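Side-chain contacts in peroxinectin A (Dictyostelium discoideum, PDB 6ERC), which catalyses the hydrogen peroxide-dependent oxidation of phenolic donors, and also of halides and thiocyanate, as a secreted heme peroxidase of a social amoeba: residues A[24-29]-A[84-89]; A[144-149]-A[156-161]. One frame throughout, in Å; residues are numbered along the deposited sequence.

From the N terminus, the chain lays down strand 24-25 and the loop residue Phe26 just after it, then runs through helices 48-56 and 70-80 before 84-89 returns against Phe26; contact 1 closes this loop, 54 residues long, at the heme. Contact 2 follows in series: after strand 139-144 the chain enters 144-149, makes a six-residue excursion through helix 153-156 and comes back at 156-161. The two loops neither nest nor cross, yet they touch. Strand 139-144 pairs with strand 24-25, and Leu85 probably hydrogen-bonds to Ser145 N through its O and to Asn144 OD1 through its N. Sheet, heme pocket and sodium loop are thus tied together.

Contact 1: residues A[24-29]-A[84-89]; sequences TPFIRL and ALSKPE. With HEM (protoporphyrin IX containing Fe), chain F.
Ser86 donates its hydroxyl, OG, to O2D of the heme propionate at 2.9 Å, and the same oxygen atom of the serine lies oblique to the Phe26 ring, 4.0 Å from both CZ and CE2. A second, weak bond runs from Ser86 N to the other carboxylate oxygen, O1D, at 3.3 Å and nearly straight (164°). One residue therefore takes both oxygens of the propionate, and the pair of bonds should limit how far the carboxylate can turn. The serine manages this because OG stands beside its own backbone N, opposite the carbonyl carbon (chi1 -62°), which aims hydroxyl and amide at the same group.

Phe26 reaches in from the end of strand 24-25, its CB directed at 84-89. CE1 meets the methyl CB of Ala84 at 4.2 Å, with the methyl at the rim of the ring and close to its plane. The same methyl, Ala84 CB, also lies 4.0 Å from heme O2D, in a direction roughly at right angles to the ring contact. Leu85 O is oblique to the Phe26 ring, 4.3 Å from CZ. Contacts here are loose, and no hydrogen bond passes directly between the two segments.

Thr297, on helix 294-300, touches both Phe26 and Ala84 and also hydrogen-bonds to the heme, so the helix joins this corner of the pocket. On the other side of the backbone Leu85 packs on Arg213, the predicted transition-state stabiliser.

Ala84, Leu85 and Ser86 form part of the heme pocket of an animal heme peroxidase. Buried Ser86 supplies neutral donors, one of them weak, to both oxygens of a carboxylate that is probably anionic, with the Phe26 ring lying against the serine's hydroxyl.

Contact 2: residues A[144-149]-A[156-161]; sequences NSLGSY and YGNSEE. With NA (sodium ion), chain K.
Leu146 and Asn158 meet across the sodium-binding loop, probably the counterpart of the distal calcium loop in mammalian heme peroxidases. The methyl CD1 of Leu146 lies 3.7 Å from ND2 of Asn158 and equally 3.7 Å from its OD1, so it touches both ends of the amide; the two side chains cross at about a right angle. Asn158 ND2 lies 4.3 Å from Gly147 N; both are donors, so no hydrogen bond forms. With chi1 at -143°, off a staggered position, CD1 of Leu146 ends up against the amide.

An alanine at Asn158 would remove the amide and probably leave the Leu146 methyl with a gap beside it, set freer to turn.

Further out, Asn153 in helix 153-156 touches both side chains and binds the metal through OD1, so the packing leans on a ligand. Gly157, with positive phi, ends that helix and Ser159 N-caps the next, so Asn158 sits in a short link that is likely to limit its backbone. Asn82, next to the predicted proton acceptor His81, and Asp151 add further ligands. Within 144-149, the sodium ion is held by backbone oxygens alone: Gly147 O at 2.6 Å and Tyr149 O at 2.3 Å.

Contact 1: residues A[24-29]-A[84-89]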
ATOM      1  N   THR A  24     -12.768   1.246 -11.703  1.00 56.89           N
ATOM      2  CA  THR A  24     -13.866   2.172 -11.450  1.00 57.23           C
ATOM      3  C   THR A  24     -13.352   3.448 -10.788  1.00 58.08           C
ATOM      4  O   THR A  24     -12.354   3.411 -10.055  1.00 55.87           O
ATOM      5  CB  THR A  24     -14.940   1.542 -10.553  1.00 57.57           C
ATOM      6  OG1 THR A  24     -14.358   1.147  -9.307  1.00 57.72           O
ATOM      7  CG2 THR A  24     -15.571   0.334 -11.232  1.00 57.09           C
ATOM      8  N   PRO A  25     -13.995   4.592 -11.038  1.00 58.23           N
ATOM      9  CA  PRO A  25     -13.501   5.854 -10.468  1.00 56.76           C
ATOM     10  C   PRO A  25     -13.380   5.779  -8.955  1.00 56.13           C
ATOM     11  O   PRO A  25     -14.136   5.077  -8.273  1.00 55.77           O
ATOM     12  CB  PRO A  25     -14.557   6.890 -10.885  1.00 55.96           C
ATOM     13  CG  PRO A  25     -15.410   6.245 -11.946  1.00 55.96           C
ATOM     14  CD  PRO A  25     -15.033   4.793 -12.066  1.00 56.58           C
ATOM     15  N   PHE A  26     -12.385   6.497  -8.436  1.00 54.80           N
ATOM     16  CA  PHE A  26     -12.237   6.643  -6.994  1.00 53.73           C
ATOM     17  C   PHE A  26     -13.381   7.471  -6.416  1.00 53.99           C
ATOM     18  O   PHE A  26     -14.123   8.153  -7.133  1.00 55.09           O
ATOM     19  CB  PHE A  26     -10.901   7.308  -6.637  1.00 54.46           C
ATOM     20  CG  PHE A  26      -9.714   6.397  -6.748  1.00 55.09           C
ATOM     21  CD1 PHE A  26      -9.443   5.463  -5.761  1.00 54.38           C
ATOM     22  CD2 PHE A  26      -8.840   6.501  -7.821  1.00 56.65           C
ATOM     23  CE1 PHE A  26      -8.337   4.638  -5.853  1.00 54.75           C
ATOM     24  CE2 PHE A  26      -7.734   5.676  -7.916  1.00 57.04           C
ATOM     25  CZ  PHE A  26      -7.483   4.745  -6.930  1.00 55.77           C
ATOM     26  N   ILE A  27     -13.505   7.410  -5.101  1.00 53.70           N
ATOM     27  CA  ILE A  27     -14.439   8.249  -4.364  1.00 54.08           C
ATOM     28  C   ILE A  27     -13.703   9.501  -3.896  1.00 53.85           C
ATOM     29  O   ILE A  27     -12.474   9.527  -3.796  1.00 52.83           O
ATOM     30  CB  ILE A  27     -15.062   7.477  -3.171  1.00 54.36           C
ATOM     31  CG1 ILE A  27     -15.891   6.290  -3.669  1.00 55.51           C
ATOM     32  CG2 ILE A  27     -15.930   8.373  -2.298  1.00 55.19           C
ATOM     33  CD1 ILE A  27     -17.087   6.675  -4.532  1.00 55.78           C
ATOM     34  N   ARG A  28     -14.462  10.561  -3.625  1.00 52.10           N
ATOM     35  CA  ARG A  28     -13.922  11.802  -3.086  1.00 53.52           C
ATOM     36  C   ARG A  28     -14.585  12.102  -1.751  1.00 52.34           C
ATOM     37  O   ARG A  28     -15.816  12.106  -1.651  1.00 53.16           O
ATOM     38  CB  ARG A  28     -14.144  12.972  -4.051  1.00 54.60           C
ATOM     39  CG  ARG A  28     -13.393  12.866  -5.366  1.00 54.79           C
ATOM     40  CD  ARG A  28     -11.968  13.386  -5.261  1.00 53.40           C
ATOM     41  NE  ARG A  28     -11.292  13.327  -6.554  1.00 54.61           N
ATOM     42  CZ  ARG A  28     -10.045  13.728  -6.775  1.00 53.87           C
ATOM     43  NH1 ARG A  28      -9.314  14.231  -5.790  1.00 53.42           N
ATOM     44  NH2 ARG A  28      -9.527  13.624  -7.990  1.00 54.69           N
ATOM     45  N   LEU A  29     -13.767  12.347  -0.728  1.00 52.17           N
ATOM     46  CA  LEU A  29     -14.284  12.915   0.511  1.00 53.21           C
ATOM     47  C   LEU A  29     -14.424  14.426   0.413  1.00 53.14           C
ATOM     48  O   LEU A  29     -15.285  15.010   1.079  1.00 54.89           O
ATOM     49  CB  LEU A  29     -13.367  12.564   1.683  1.00 53.70           C
ATOM     50  CG  LEU A  29     -13.028  11.086   1.880  1.00 52.09           C
ATOM     51  CD1 LEU A  29     -12.135  10.924   3.099  1.00 51.12           C
ATOM     52  CD2 LEU A  29     -14.291  10.249   2.015  1.00 50.43           C
ATOM     53  N   ALA A  84      -5.946  -0.629  -3.744  1.00 57.10           N
ATOM     54  CA  ALA A  84      -5.883   0.490  -4.676  1.00 57.71           C
ATOM     55  C   ALA A  84      -4.644   0.416  -5.557  1.00 56.58           C
ATOM     56  O   ALA A  84      -3.566   0.031  -5.102  1.00 56.60           O
ATOM     57  CB  ALA A  84      -5.891   1.824  -3.922  1.00 56.89           C
ATOM     58  N   LEU A  85      -4.813   0.805  -6.821  1.00 56.14           N
ATOM     59  CA  LEU A  85      -3.696   0.997  -7.739  1.00 58.49           C
ATOM     60  C   LEU A  85      -4.012   2.182  -8.638  1.00 57.50           C
ATOM     61  O   LEU A  85      -5.018   2.168  -9.353  1.00 57.53           O
ATOM     62  CB  LEU A  85      -3.435  -0.249  -8.589  1.00 59.15           C
ATOM     63  CG  LEU A  85      -2.320  -0.088  -9.628  1.00 57.90           C
ATOM     64  CD1 LEU A  85      -0.965  -0.003  -8.947  1.00 57.50           C
ATOM     65  CD2 LEU A  85      -2.345  -1.214 -10.643  1.00 58.42           C
ATOM     66  N   SER A  86      -3.149   3.196  -8.611  1.00 58.25           N
ATOM     67  CA  SER A  86      -3.301   4.366  -9.475  1.00 58.86           C
ATOM     68  C   SER A  86      -2.458   4.141 -10.726  1.00 58.79           C
ATOM     69  O   SER A  86      -1.363   4.681 -10.890  1.00 59.36           O
ATOM     70  CB  SER A  86      -2.898   5.632  -8.732  1.00 57.86           C
ATOM     71  OG  SER A  86      -3.738   5.844  -7.612  1.00 57.18           O
ATOM     72  N   LYS A  87      -2.987   3.321 -11.624  1.00 57.94           N
ATOM     73  CA  LYS A  87      -2.239   2.929 -12.814  1.00 60.26           C
ATOM     74  C   LYS A  87      -2.125   4.114 -13.768  1.00 59.45           C
ATOM     75  O   LYS A  87      -3.156   4.669 -14.168  1.00 59.24           O
ATOM     76  CB  LYS A  87      -2.921   1.752 -13.502  1.00 60.38           C
ATOM     77  CG  LYS A  87      -2.064   1.073 -14.568  1.00 60.81           C
ATOM     78  CD  LYS A  87      -2.739  -0.182 -15.115  1.00 62.82           C
ATOM     79  CE  LYS A  87      -1.939  -0.815 -16.246  1.00 63.08           C
ATOM     80  NZ  LYS A  87      -0.611  -1.311 -15.784  1.00 63.54           N
ATOM     81  N   PRO A  88      -0.922   4.535 -14.158  1.00 59.22           N
ATOM     82  CA  PRO A  88      -0.802   5.683 -15.064  1.00 60.45           C
ATOM     83  C   PRO A  88      -1.125   5.349 -16.512  1.00 60.16           C
ATOM     84  O   PRO A  88      -0.995   4.210 -16.964  1.00 60.38           O
ATOM     85  CB  PRO A  88       0.673   6.091 -14.927  1.00 59.33           C
ATOM     86  CG  PRO A  88       1.181   5.390 -13.721  1.00 59.54           C
ATOM     87  CD  PRO A  88       0.388   4.140 -13.615  1.00 59.46           C
ATOM     88  N   GLU A  89      -1.555   6.377 -17.235  1.00 60.86           N
ATOM     89  CA  GLU A  89      -1.610   6.362 -18.691  1.00 61.14           C
ATOM     90  C   GLU A  89      -0.335   6.962 -19.258  1.00 60.55           C
ATOM     91  O   GLU A  89       0.446   7.586 -18.541  1.00 59.11           O
ATOM     92  CB  GLU A  89      -2.815   7.160 -19.178  1.00 61.32           C
ATOM     93  CG  GLU A  89      -4.135   6.436 -19.137  1.00 60.72           C
ATOM     94  CD  GLU A  89      -5.276   7.329 -19.578  1.00 62.25           C
ATOM     95  OE1 GLU A  89      -5.440   8.420 -18.989  1.00 60.55           O
ATOM     96  OE2 GLU A  89      -5.996   6.951 -20.528  1.00 63.23           O
TER
HETATM   97  CHA HEM F 604       2.321   3.966  -3.792  1.00 54.12           C
HETATM   98  CHB HEM F 604       6.855   2.350  -3.330  1.00 50.11           C
HETATM   99  CHC HEM F 604       5.972   1.267   1.330  1.00 47.77           C
HETATM  100  CHD HEM F 604       1.513   3.112   0.913  1.00 52.38           C
HETATM  101  C1A HEM F 604       3.639   3.680  -4.048  1.00 52.15           C
HETATM  102  C2A HEM F 604       4.352   4.002  -5.259  1.00 50.82           C
HETATM  103  C3A HEM F 604       5.607   3.561  -5.140  1.00 49.41           C
HETATM  104  C4A HEM F 604       5.726   2.938  -3.841  1.00 49.80           C
HETATM  105  CMA HEM F 604       6.739   3.675  -6.184  1.00 45.54           C
HETATM  106  CAA HEM F 604       3.736   4.743  -6.456  1.00 51.66           C
HETATM  107  CBA HEM F 604       4.412   6.105  -6.526  1.00 52.61           C
HETATM  108  CGA HEM F 604       3.527   7.082  -7.254  1.00 54.79           C
HETATM  109  O1A HEM F 604       2.410   7.377  -6.757  1.00 54.82           O
HETATM  110  O2A HEM F 604       3.944   7.577  -8.332  1.00 54.01           O
HETATM  111  C1B HEM F 604       6.992   1.903  -2.038  1.00 49.24           C
HETATM  112  C2B HEM F 604       8.179   1.284  -1.501  1.00 47.71           C
HETATM  113  C3B HEM F 604       7.942   0.977  -0.215  1.00 48.25           C
HETATM  114  C4B HEM F 604       6.591   1.398   0.101  1.00 49.49           C
HETATM  115  CMB HEM F 604       9.448   1.051  -2.345  1.00 43.14           C
HETATM  116  CAB HEM F 604       8.869   0.309   0.827  1.00 47.63           C
HETATM  117  CBB HEM F 604      10.143  -0.009   0.576  1.00 48.58           C
HETATM  118  C1C HEM F 604       4.693   1.677   1.636  1.00 47.66           C
HETATM  119  C2C HEM F 604       4.034   1.561   2.926  1.00 48.10           C
HETATM  120  C3C HEM F 604       2.791   2.075   2.805  1.00 49.54           C
HETATM  121  C4C HEM F 604       2.644   2.524   1.437  1.00 51.55           C
HETATM  122  CMC HEM F 604       4.745   0.946   4.150  1.00 45.50           C
HETATM  123  CAC HEM F 604       1.619   2.241   3.808  1.00 47.87           C
HETATM  124  CBC HEM F 604       1.622   1.857   5.086  1.00 47.73           C
HETATM  125  C1D HEM F 604       1.331   3.461  -0.403  1.00 52.10           C
HETATM  126  C2D HEM F 604       0.098   3.932  -0.991  1.00 51.41           C
HETATM  127  C3D HEM F 604       0.333   4.174  -2.284  1.00 54.18           C
HETATM  128  C4D HEM F 604       1.710   3.850  -2.566  1.00 54.05           C
HETATM  129  CMD HEM F 604      -1.223   4.136  -0.222  1.00 49.08           C
HETATM  130  CAD HEM F 604      -0.663   4.671  -3.346  1.00 53.66           C
HETATM  131  CBD HEM F 604      -1.464   3.439  -3.757  1.00 54.33           C
HETATM  132  CGD HEM F 604      -1.844   3.497  -5.217  1.00 53.26           C
HETATM  133  O1D HEM F 604      -1.012   3.087  -6.066  1.00 51.67           O
HETATM  134  O2D HEM F 604      -2.974   3.941  -5.545  1.00 51.47           O
HETATM  135  NA  HEM F 604       4.508   3.028  -3.201  1.00 54.14           N
HETATM  136  NB  HEM F 604       6.042   1.958  -1.037  1.00 54.65           N
HETATM  137  NC  HEM F 604       3.812   2.267   0.754  1.00 52.80           N
HETATM  138  ND  HEM F 604       2.292   3.422  -1.393  1.00 55.15           N
HETATM  139 FE   HEM F 604       4.124   2.648  -1.231  1.00 61.91          FE

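Contact 2: residues A[144-149]-A[156-161]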
ATOM      1  N   ASN A 144      -9.354   3.575 -10.264  1.00 58.32           N
ATOM      2  CA  ASN A 144      -8.713   2.554  -9.443  1.00 58.97           C
ATOM      3  C   ASN A 144      -8.554   1.283 -10.271  1.00 57.04           C
ATOM      4  O   ASN A 144      -9.539   0.594 -10.566  1.00 56.34           O
ATOM      5  CB  ASN A 144      -9.522   2.267  -8.174  1.00 56.41           C
ATOM      6  CG  ASN A 144      -8.789   1.354  -7.211  1.00 55.75           C
ATOM      7  OD1 ASN A 144      -7.654   0.949  -7.467  1.00 56.56           O
ATOM      8  ND2 ASN A 144      -9.422   1.035  -6.100  1.00 54.45           N
ATOM      9  N   SER A 145      -7.320   0.970 -10.647  1.00 57.17           N
ATOM     10  CA  SER A 145      -7.032  -0.237 -11.420  1.00 60.71           C
ATOM     11  C   SER A 145      -6.876  -1.471 -10.537  1.00 59.17           C
ATOM     12  O   SER A 145      -5.998  -2.306 -10.768  1.00 58.30           O
ATOM     13  CB  SER A 145      -5.785  -0.011 -12.273  1.00 58.97           C
ATOM     14  OG  SER A 145      -6.031   0.951 -13.285  1.00 59.08           O
ATOM     15  N   LEU A 146      -7.725  -1.604  -9.522  1.00 58.18           N
ATOM     16  CA  LEU A 146      -7.668  -2.723  -8.598  1.00 59.01           C
ATOM     17  C   LEU A 146      -8.992  -2.794  -7.853  1.00 59.33           C
ATOM     18  O   LEU A 146      -9.652  -1.774  -7.641  1.00 57.14           O
ATOM     19  CB  LEU A 146      -6.507  -2.573  -7.609  1.00 58.04           C
ATOM     20  CG  LEU A 146      -5.771  -3.850  -7.212  1.00 57.71           C
ATOM     21  CD1 LEU A 146      -4.909  -4.356  -8.358  1.00 58.54           C
ATOM     22  CD2 LEU A 146      -4.926  -3.601  -5.979  1.00 58.65           C
ATOM     23  N   GLY A 147      -9.378  -4.008  -7.464  1.00 59.70           N
ATOM     24  CA  GLY A 147     -10.586  -4.186  -6.685  1.00 57.36           C
ATOM     25  C   GLY A 147     -10.482  -3.516  -5.330  1.00 56.15           C
ATOM     26  O   GLY A 147      -9.477  -3.671  -4.632  1.00 55.90           O
ATOM     27  N   SER A 148     -11.516  -2.768  -4.946  1.00 55.85           N
ATOM     28  CA  SER A 148     -11.478  -2.004  -3.705  1.00 54.87           C
ATOM     29  C   SER A 148     -11.643  -2.874  -2.466  1.00 54.33           C
ATOM     30  O   SER A 148     -11.312  -2.426  -1.362  1.00 52.19           O
ATOM     31  CB  SER A 148     -12.568  -0.931  -3.719  1.00 54.56           C
ATOM     32  OG  SER A 148     -12.373  -0.028  -4.792  1.00 55.06           O
ATOM     33  N   TYR A 149     -12.146  -4.096  -2.620  1.00 56.70           N
ATOM     34  CA  TYR A 149     -12.361  -4.976  -1.483  1.00 54.92           C
ATOM     35  C   TYR A 149     -11.075  -5.698  -1.110  1.00 52.96           C
ATOM     36  O   TYR A 149     -10.233  -5.997  -1.960  1.00 53.96           O
ATOM     37  CB  TYR A 149     -13.453  -6.002  -1.797  1.00 54.82           C
ATOM     38  CG  TYR A 149     -14.791  -5.388  -2.143  1.00 53.40           C
ATOM     39  CD1 TYR A 149     -15.688  -5.028  -1.147  1.00 52.87           C
ATOM     40  CD2 TYR A 149     -15.155  -5.173  -3.464  1.00 54.24           C
ATOM     41  CE1 TYR A 149     -16.911  -4.465  -1.457  1.00 53.89           C
ATOM     42  CE2 TYR A 149     -16.377  -4.611  -3.785  1.00 55.68           C
ATOM     43  CZ  TYR A 149     -17.252  -4.258  -2.779  1.00 54.83           C
ATOM     44  OH  TYR A 149     -18.470  -3.698  -3.096  1.00 53.93           O
ATOM     45  N   TYR A 156      -4.290 -14.179  -5.670  1.00 57.71           N
ATOM     46  CA  TYR A 156      -5.002 -14.950  -6.681  1.00 61.04           C
ATOM     47  C   TYR A 156      -5.226 -14.193  -7.983  1.00 60.97           C
ATOM     48  O   TYR A 156      -5.749 -14.780  -8.937  1.00 61.24           O
ATOM     49  CB  TYR A 156      -6.343 -15.419  -6.111  1.00 62.11           C
ATOM     50  CG  TYR A 156      -6.209 -16.014  -4.728  1.00 60.90           C
ATOM     51  CD1 TYR A 156      -5.669 -17.279  -4.547  1.00 60.13           C
ATOM     52  CD2 TYR A 156      -6.604 -15.302  -3.602  1.00 60.32           C
ATOM     53  CE1 TYR A 156      -5.535 -17.825  -3.285  1.00 60.60           C
ATOM     54  CE2 TYR A 156      -6.473 -15.840  -2.336  1.00 59.74           C
ATOM     55  CZ  TYR A 156      -5.939 -17.103  -2.183  1.00 59.67           C
ATOM     56  OH  TYR A 156      -5.806 -17.646  -0.926  1.00 57.73           O
ATOM     57  N   GLY A 157      -4.842 -12.923  -8.057  1.00 61.00           N
ATOM     58  CA  GLY A 157      -4.986 -12.162  -9.281  1.00 60.58           C
ATOM     59  C   GLY A 157      -6.350 -11.520  -9.413  1.00 61.12           C
ATOM     60  O   GLY A 157      -7.266 -11.724  -8.610  1.00 60.63           O
ATOM     61  N   ASN A 158      -6.488 -10.724 -10.475  1.00 62.13           N
ATOM     62  CA  ASN A 158      -7.660  -9.884 -10.672  1.00 61.63           C
ATOM     63  C   ASN A 158      -8.651 -10.463 -11.679  1.00 62.37           C
ATOM     64  O   ASN A 158      -9.520  -9.732 -12.164  1.00 63.42           O
ATOM     65  CB  ASN A 158      -7.228  -8.484 -11.112  1.00 62.18           C
ATOM     66  CG  ASN A 158      -6.412  -7.762 -10.054  1.00 61.75           C
ATOM     67  OD1 ASN A 158      -5.204  -7.592 -10.201  1.00 61.79           O
ATOM     68  ND2 ASN A 158      -7.073  -7.328  -8.983  1.00 61.44           N
ATOM     69  N   SER A 159      -8.555 -11.751 -11.999  1.00 62.50           N
ATOM     70  CA  SER A 159      -9.503 -12.365 -12.922  1.00 61.60           C
ATOM     71  C   SER A 159      -9.377 -13.878 -12.829  1.00 62.71           C
ATOM     72  O   SER A 159      -8.484 -14.409 -12.164  1.00 61.79           O
ATOM     73  CB  SER A 159      -9.274 -11.896 -14.359  1.00 61.70           C
ATOM     74  OG  SER A 159      -8.022 -12.342 -14.845  1.00 61.20           O
ATOM     75  N   GLU A 160     -10.294 -14.567 -13.514  1.00 62.76           N
ATOM     76  CA  GLU A 160     -10.261 -16.025 -13.553  1.00 64.12           C
ATOM     77  C   GLU A 160      -9.005 -16.528 -14.250  1.00 64.68           C
ATOM     78  O   GLU A 160      -8.331 -17.441 -13.761  1.00 63.27           O
ATOM     79  CB  GLU A 160     -11.503 -16.561 -14.269  1.00 66.82           C
ATOM     80  CG  GLU A 160     -12.765 -16.630 -13.425  1.00 65.83           C
ATOM     81  CD  GLU A 160     -13.297 -18.048 -13.313  1.00 64.99           C
ATOM     82  OE1 GLU A 160     -12.544 -18.931 -12.852  1.00 64.29           O
ATOM     83  OE2 GLU A 160     -14.461 -18.282 -13.703  1.00 65.99           O
ATOM     84  N   GLU A 161      -8.685 -15.950 -15.409  1.00 65.44           N
ATOM     85  CA  GLU A 161      -7.592 -16.476 -16.219  1.00 65.50           C
ATOM     86  C   GLU A 161      -6.259 -16.358 -15.493  1.00 64.80           C
ATOM     87  O   GLU A 161      -5.461 -17.301 -15.489  1.00 65.97           O
ATOM     88  CB  GLU A 161      -7.544 -15.748 -17.562  1.00 65.08           C
ATOM     89  CG  GLU A 161      -6.664 -16.425 -18.601  1.00 67.24           C
ATOM     90  CD  GLU A 161      -6.787 -15.789 -19.975  1.00 69.69           C
ATOM     91  OE1 GLU A 161      -7.274 -14.640 -20.057  1.00 69.28           O
ATOM     92  OE2 GLU A 161      -6.401 -16.438 -20.972  1.00 69.93           O
TER
HETATM   93 NA    NA K 609      -8.815  -6.082  -3.813  1.00 57.05          NA